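Local coordinates for protein 4-hydroxybutyrate CoA-transferase (Porphyromonas gingivalis, PDB 3EH7) that probably transfers coenzyme A from an acyl-CoA to a carboxylic acid, as expected of a putative 4-hydroxybutyrate CoA-transferase, at residues Ile239-Phe244 against Met269-Leu274; Pro164-Asp169 against Pro288-Tyr293. One frame throughout, in Å; residues are numbered along the deposited sequence.

How the interactions relate
Interactions 1 and 2 both reach the same mixed beta sheet, with centres about 10 Å apart. Strands 269-271 and 290-292 are neighbours in it, and each contact supplies one of them. The order 167-168, 290-292, 269-271, 238-240 therefore runs through both, all parallel. Two probable hydrogen bonds tie them together: a backbone bond from Met269 N to Asp289 O (2.8 Å), and a side-chain bond from the Thr272 hydroxyl OG1 to Tyr293 O (2.7 Å). Met269 CE also packs on Val290 CG2 at 3.6 Å. Interaction 1 is buried, its centre about 8 Å from the centre of the chain, whereas interaction 2 lies at the sheet margin. Along the chain, interaction 1 falls inside the loop that interaction 2 closes.

Interaction 1 of 2, residues Ile239-Phe244 against Met269-Leu274; sequences IHTEMF and MVATFL
The Phe244 ring carries Leu274 CD2 over the centre of one face, a CH-pi contact 3.5 Å from the centroid. Thr241 CG2 meets the ring edge in plane. The selenium of selenomethionine Met269 approaches obliquely, with SE 4.7 Å from the Phe244 centroid, a Met-aromatic contact. The Phe273 ring is covered in a similar way. CB of Met243, also a selenomethionine, sits over the centre of one face, 3.7 Å from the centroid. Glu242 OE2 lies at the edge, 3.5 Å from Phe273 CE1.

The contact belongs to a beta-alpha-beta unit. Strands 238-240 and 269-271 are parallel neighbours joined through helix 246-253, which covers Ile239, Phe244 and Met269. The strands bond from Val270 N to Ile239 O and from Thr241 N to Val270 O, the latter at 3.0 Å. Both aromatic CG atoms stand between backbone N and carbonyl carbon (chi1 68° for Phe244, 80° for Phe273), and this brings each ring toward the opposite segment. The two rings lie on opposite faces of the paired backbones.

The carboxylate of Glu242 is held from outside, by Thr338 OG1 on OE2 and Asn299 ND2 on OE1. Phe273 also meets His35 edge-to-face. Thr241 OG1 bonds to Met243 O (2.9 Å), closing the turn between strand 238-240 and the weakly bonded 243-244; OG1 also bonds with Leu218 N. Glu242 O takes two N-H groups: Phe273 N nearly along the C=O axis at 3.2 Å, and Thr272 N from above the carbonyl plane at 3.0 Å.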
loop_
_atom_site.group_PDB
_atom_site.type_symbol
_atom_site.label_atom_id
_atom_site.label_comp_id
_atom_site.label_asym_id
_atom_site.label_seq_id
_atom_site.Cartn_x
_atom_site.Cartn_y
_atom_site.Cartn_z
ATOM N N ILE A 239 -19.718 10.271 -7.561
ATOM C CA ILE A 239 -18.426 10.858 -7.229
ATOM C C ILE A 239 -17.980 10.563 -5.777
ATOM O O ILE A 239 -18.680 10.876 -4.808
ATOM C CB ILE A 239 -18.447 12.387 -7.445
ATOM C CG1 ILE A 239 -18.577 12.724 -8.940
ATOM C CG2 ILE A 239 -17.208 13.047 -6.827
ATOM C CD1 ILE A 239 -17.361 12.340 -9.767
ATOM N N HIS A 240 -16.805 9.946 -5.662
ATOM C CA HIS A 240 -16.079 9.853 -4.404
ATOM C C HIS A 240 -14.616 10.012 -4.762
ATOM O O HIS A 240 -13.946 9.088 -5.267
ATOM C CB HIS A 240 -16.354 8.568 -3.619
ATOM C CG HIS A 240 -15.643 8.529 -2.295
ATOM N ND1 HIS A 240 -16.304 8.531 -1.085
ATOM C CD2 HIS A 240 -14.324 8.528 -1.995
ATOM C CE1 HIS A 240 -15.423 8.514 -0.103
ATOM N NE2 HIS A 240 -14.213 8.515 -0.628
ATOM N N THR A 241 -14.160 11.234 -4.547
ATOM C CA THR A 241 -12.974 11.731 -5.186
ATOM C C THR A 241 -12.135 12.567 -4.223
ATOM O O THR A 241 -12.608 13.044 -3.199
ATOM C CB THR A 241 -13.371 12.555 -6.411
ATOM O OG1 THR A 241 -12.213 12.787 -7.234
ATOM C CG2 THR A 241 -14.069 13.912 -5.982
ATOM N N GLU A 242 -10.864 12.716 -4.533
ATOM C CA GLU A 242 -10.054 13.604 -3.729
ATOM C C GLU A 242 -10.518 15.045 -3.982
ATOM O O GLU A 242 -10.720 15.848 -3.051
ATOM C CB GLU A 242 -8.574 13.448 -4.044
ATOM C CG GLU A 242 -7.688 14.141 -2.996
ATOM C CD GLU A 242 -6.215 13.915 -3.257
ATOM O OE1 GLU A 242 -5.796 12.747 -3.136
ATOM O OE2 GLU A 242 -5.496 14.890 -3.592
HETATM N N MSE A 243 -10.679 15.373 -5.254
HETATM C CA MSE A 243 -11.197 16.678 -5.631
HETATM C C MSE A 243 -11.983 16.566 -6.921
HETATM O O MSE A 243 -11.844 15.615 -7.644
HETATM C CB MSE A 243 -10.053 17.698 -5.758
HETATM C CG MSE A 243 -9.057 17.384 -6.844
HETATM SE SE MSE A 243 -9.469 18.114 -8.604
HETATM C CE MSE A 243 -9.296 20.028 -8.246
ATOM N N PHE A 244 -12.822 17.559 -7.181
ATOM C CA PHE A 244 -13.417 17.715 -8.509
ATOM C C PHE A 244 -13.444 19.177 -8.916
ATOM O O PHE A 244 -13.042 20.053 -8.140
ATOM C CB PHE A 244 -14.770 17.008 -8.659
ATOM C CG PHE A 244 -15.879 17.599 -7.846
ATOM C CD1 PHE A 244 -16.596 18.687 -8.303
ATOM C CD2 PHE A 244 -16.235 17.027 -6.629
ATOM C CE1 PHE A 244 -17.639 19.230 -7.541
ATOM C CE2 PHE A 244 -17.265 17.565 -5.872
ATOM C CZ PHE A 244 -17.988 18.665 -6.348
HETATM N N MSE A 269 -21.977 14.260 -4.073
HETATM C CA MSE A 269 -20.615 14.349 -4.579
HETATM C C MSE A 269 -19.722 14.541 -3.360
HETATM O O MSE A 269 -19.812 15.562 -2.686
HETATM C CB MSE A 269 -20.450 15.541 -5.528
HETATM C CG MSE A 269 -21.345 15.507 -6.779
HETATM SE SE MSE A 269 -21.558 17.328 -7.433
HETATM C CE MSE A 269 -23.304 17.655 -6.627
ATOM N N VAL A 270 -18.879 13.556 -3.079
ATOM C CA VAL A 270 -18.018 13.563 -1.894
ATOM C C VAL A 270 -16.581 13.798 -2.349
ATOM O O VAL A 270 -16.114 13.160 -3.312
ATOM C CB VAL A 270 -18.156 12.237 -1.161
ATOM C CG1 VAL A 270 -17.114 12.099 -0.051
ATOM C CG2 VAL A 270 -19.574 12.093 -0.616
ATOM N N ALA A 271 -15.906 14.724 -1.681
ATOM C CA ALA A 271 -14.560 15.151 -2.009
ATOM C C ALA A 271 -13.899 15.638 -0.721
ATOM O O ALA A 271 -14.543 15.716 0.304
ATOM C CB ALA A 271 -14.576 16.282 -3.090
ATOM N N THR A 272 -12.614 15.976 -0.783
ATOM C CA THR A 272 -11.918 16.561 0.365
ATOM C C THR A 272 -11.453 17.979 0.099
ATOM O O THR A 272 -11.324 18.747 1.037
ATOM C CB THR A 272 -10.793 15.627 0.905
ATOM O OG1 THR A 272 -10.452 16.001 2.244
ATOM C CG2 THR A 272 -9.534 15.598 0.017
ATOM N N PHE A 273 -11.263 18.354 -1.174
ATOM C CA PHE A 273 -11.028 19.748 -1.576
ATOM C C PHE A 273 -11.560 19.970 -3.001
ATOM O O PHE A 273 -11.885 19.009 -3.733
ATOM C CB PHE A 273 -9.549 20.188 -1.386
ATOM C CG PHE A 273 -8.587 19.743 -2.482
ATOM C CD1 PHE A 273 -8.006 18.469 -2.451
ATOM C CD2 PHE A 273 -8.243 20.598 -3.518
ATOM C CE1 PHE A 273 -7.107 18.034 -3.440
ATOM C CE2 PHE A 273 -7.342 20.175 -4.553
ATOM C CZ PHE A 273 -6.765 18.898 -4.499
ATOM N N LEU A 274 -11.710 21.244 -3.362
ATOM C CA LEU A 274 -12.302 21.625 -4.662
ATOM C C LEU A 274 -11.516 22.761 -5.264
ATOM O O LEU A 274 -10.970 23.595 -4.537
ATOM C CB LEU A 274 -13.739 22.100 -4.488
ATOM C CG LEU A 274 -14.700 21.098 -3.882
ATOM C CD1 LEU A 274 -16.009 21.763 -3.515
ATOM C CD2 LEU A 274 -14.910 19.893 -4.830
#

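Interaction 2 of 2, residues Pro164-Asp169 against Pro288-Tyr293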
loop_
_atom_site.group_PDB
_atom_site.type_symbol
_atom_site.label_atom_id
_atom_site.label_comp_id
_atom_site.label_asym_id
_atom_site.label_seq_id
_atom_site.Cartn_x
_atom_site.Cartn_y
_atom_site.Cartn_z
ATOM N N PRO A 164 -17.090 30.072 -0.457
ATOM C CA PRO A 164 -18.428 29.512 -0.379
ATOM C C PRO A 164 -18.642 28.696 0.889
ATOM O O PRO A 164 -17.682 28.244 1.501
ATOM C CB PRO A 164 -18.520 28.617 -1.624
ATOM C CG PRO A 164 -17.133 28.352 -2.006
ATOM C CD PRO A 164 -16.332 29.542 -1.600
ATOM N N TYR A 165 -19.903 28.558 1.283
ATOM C CA TYR A 165 -20.276 27.726 2.429
ATOM C C TYR A 165 -20.500 26.347 1.877
ATOM O O TYR A 165 -21.400 26.146 1.067
ATOM C CB TYR A 165 -21.544 28.253 3.104
ATOM C CG TYR A 165 -21.985 27.442 4.320
ATOM C CD1 TYR A 165 -22.800 26.316 4.164
ATOM C CD2 TYR A 165 -21.586 27.792 5.606
ATOM C CE1 TYR A 165 -23.206 25.573 5.239
ATOM C CE2 TYR A 165 -22.010 27.054 6.710
ATOM C CZ TYR A 165 -22.815 25.939 6.502
ATOM O OH TYR A 165 -23.250 25.171 7.551
ATOM N N VAL A 166 -19.638 25.411 2.243
ATOM C CA VAL A 166 -19.701 24.055 1.687
ATOM C C VAL A 166 -20.073 23.045 2.765
ATOM O O VAL A 166 -19.494 23.025 3.873
ATOM C CB VAL A 166 -18.372 23.657 0.995
ATOM C CG1 VAL A 166 -18.415 22.211 0.434
ATOM C CG2 VAL A 166 -18.053 24.672 -0.127
ATOM N N HIS A 167 -21.011 22.190 2.396
ATOM C CA HIS A 167 -21.552 21.180 3.269
ATOM C C HIS A 167 -20.613 20.023 3.541
ATOM O O HIS A 167 -19.518 19.942 2.969
ATOM C CB HIS A 167 -22.869 20.672 2.683
ATOM C CG HIS A 167 -23.970 21.677 2.772
ATOM N ND1 HIS A 167 -24.682 21.891 3.925
ATOM C CD2 HIS A 167 -24.447 22.565 1.864
ATOM C CE1 HIS A 167 -25.565 22.854 3.722
ATOM N NE2 HIS A 167 -25.450 23.271 2.477
ATOM N N GLY A 168 -21.065 19.131 4.419
ATOM C CA GLY A 168 -20.298 17.963 4.873
ATOM C C GLY A 168 -19.736 18.200 6.268
ATOM O O GLY A 168 -20.178 19.107 6.968
ATOM N N ASP A 169 -18.762 17.387 6.667
ATOM C CA ASP A 169 -18.056 17.560 7.950
ATOM C C ASP A 169 -16.973 18.612 7.746
ATOM O O ASP A 169 -15.802 18.311 7.624
ATOM C CB ASP A 169 -17.462 16.243 8.433
ATOM C CG ASP A 169 -16.730 16.381 9.756
ATOM O OD1 ASP A 169 -17.063 17.291 10.557
ATOM O OD2 ASP A 169 -15.821 15.557 9.995
ATOM N N PRO A 288 -26.429 21.212 -0.794
ATOM C CA PRO A 288 -26.285 20.044 0.081
ATOM C C PRO A 288 -25.934 18.745 -0.642
ATOM O O PRO A 288 -25.666 17.756 0.017
ATOM C CB PRO A 288 -27.662 19.925 0.757
ATOM C CG PRO A 288 -28.602 20.641 -0.118
ATOM C CD PRO A 288 -27.827 21.658 -0.916
ATOM N N ASP A 289 -25.962 18.726 -1.971
ATOM C CA ASP A 289 -25.540 17.544 -2.699
ATOM C C ASP A 289 -24.017 17.445 -2.801
ATOM O O ASP A 289 -23.523 16.462 -3.322
ATOM C CB ASP A 289 -26.135 17.537 -4.109
ATOM C CG ASP A 289 -27.656 17.442 -4.099
ATOM O OD1 ASP A 289 -28.200 16.935 -3.106
ATOM O OD2 ASP A 289 -28.293 17.889 -5.066
ATOM N N VAL A 290 -23.296 18.476 -2.347
ATOM C CA VAL A 290 -21.843 18.479 -2.319
ATOM C C VAL A 290 -21.420 18.419 -0.868
ATOM O O VAL A 290 -21.831 19.278 -0.072
ATOM C CB VAL A 290 -21.238 19.764 -2.941
ATOM C CG1 VAL A 290 -19.700 19.749 -2.841
ATOM C CG2 VAL A 290 -21.689 19.940 -4.392
ATOM N N GLU A 291 -20.624 17.399 -0.518
ATOM C CA GLU A 291 -20.177 17.232 0.836
ATOM C C GLU A 291 -18.669 17.028 0.873
ATOM O O GLU A 291 -18.136 16.111 0.228
ATOM C CB GLU A 291 -20.924 16.060 1.514
ATOM C CG GLU A 291 -22.370 16.389 1.782
ATOM C CD GLU A 291 -23.157 15.261 2.448
ATOM O OE1 GLU A 291 -22.630 14.134 2.595
ATOM O OE2 GLU A 291 -24.340 15.502 2.761
ATOM N N LEU A 292 -17.979 17.920 1.588
ATOM C CA LEU A 292 -16.567 17.722 1.856
ATOM C C LEU A 292 -16.376 17.137 3.237
ATOM O O LEU A 292 -17.109 17.483 4.178
ATOM C CB LEU A 292 -15.753 18.999 1.737
ATOM C CG LEU A 292 -15.663 19.678 0.368
ATOM C CD1 LEU A 292 -14.407 20.556 0.228
ATOM C CD2 LEU A 292 -15.821 18.677 -0.801
ATOM N N TYR A 293 -15.389 16.238 3.332
ATOM C CA TYR A 293 -14.938 15.659 4.602
ATOM C C TYR A 293 -13.418 15.739 4.649
ATOM O O TYR A 293 -12.751 15.857 3.613
ATOM C CB TYR A 293 -15.357 14.202 4.724
ATOM C CG TYR A 293 -16.833 13.945 4.628
ATOM C CD1 TYR A 293 -17.466 13.856 3.394
ATOM C CD2 TYR A 293 -17.604 13.778 5.787
ATOM C CE1 TYR A 293 -18.827 13.615 3.311
ATOM C CE2 TYR A 293 -18.947 13.556 5.726
ATOM C CZ TYR A 293 -19.569 13.454 4.496
ATOM O OH TYR A 293 -20.946 13.239 4.454
#
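Val166 CG1 packs on Leu292 CG at 3.7 Å. This is the close, buried part of the contact, and Val290 CG1 lies a little farther off. Val166 CG1 is anti to the backbone N (chi1 179°), which turns this methyl to the strand. Beside it, Leu292 N bonds to His167 O (2.9 Å), and His167 CB sits 3.3 Å from Val290 O. Gly168 CA comes within 3.3 Å of Leu292 O, and its backbone angles (phi 103°, psi -164°) are of the kind glycine readily adopts.

The other side faces solvent. The His167 ring has Pro288 CB over one face, 4.3 Å from the plane, and Tyr165 CE1 over the opposite face, both offset toward the rim. His167 CD2 is closer to Pro288 N, at 3.6 Å. The exposed Asp169 rests its CB obliquely against Tyr293 CD2 at 3.6 Å. Tyr293 OH donates to Glu291 OE1, while Glu291 OE2 forms a salt bridge with Lys268.

The contact joins the N-terminal and C-terminal family regions. The weakly bonded strand 167-168 forms the margin of the mixed sheet within this chain. It lies next to strand 290-292, which has strand 269-271 on its other side, and helix 278-284 packs on Val166 and Val290.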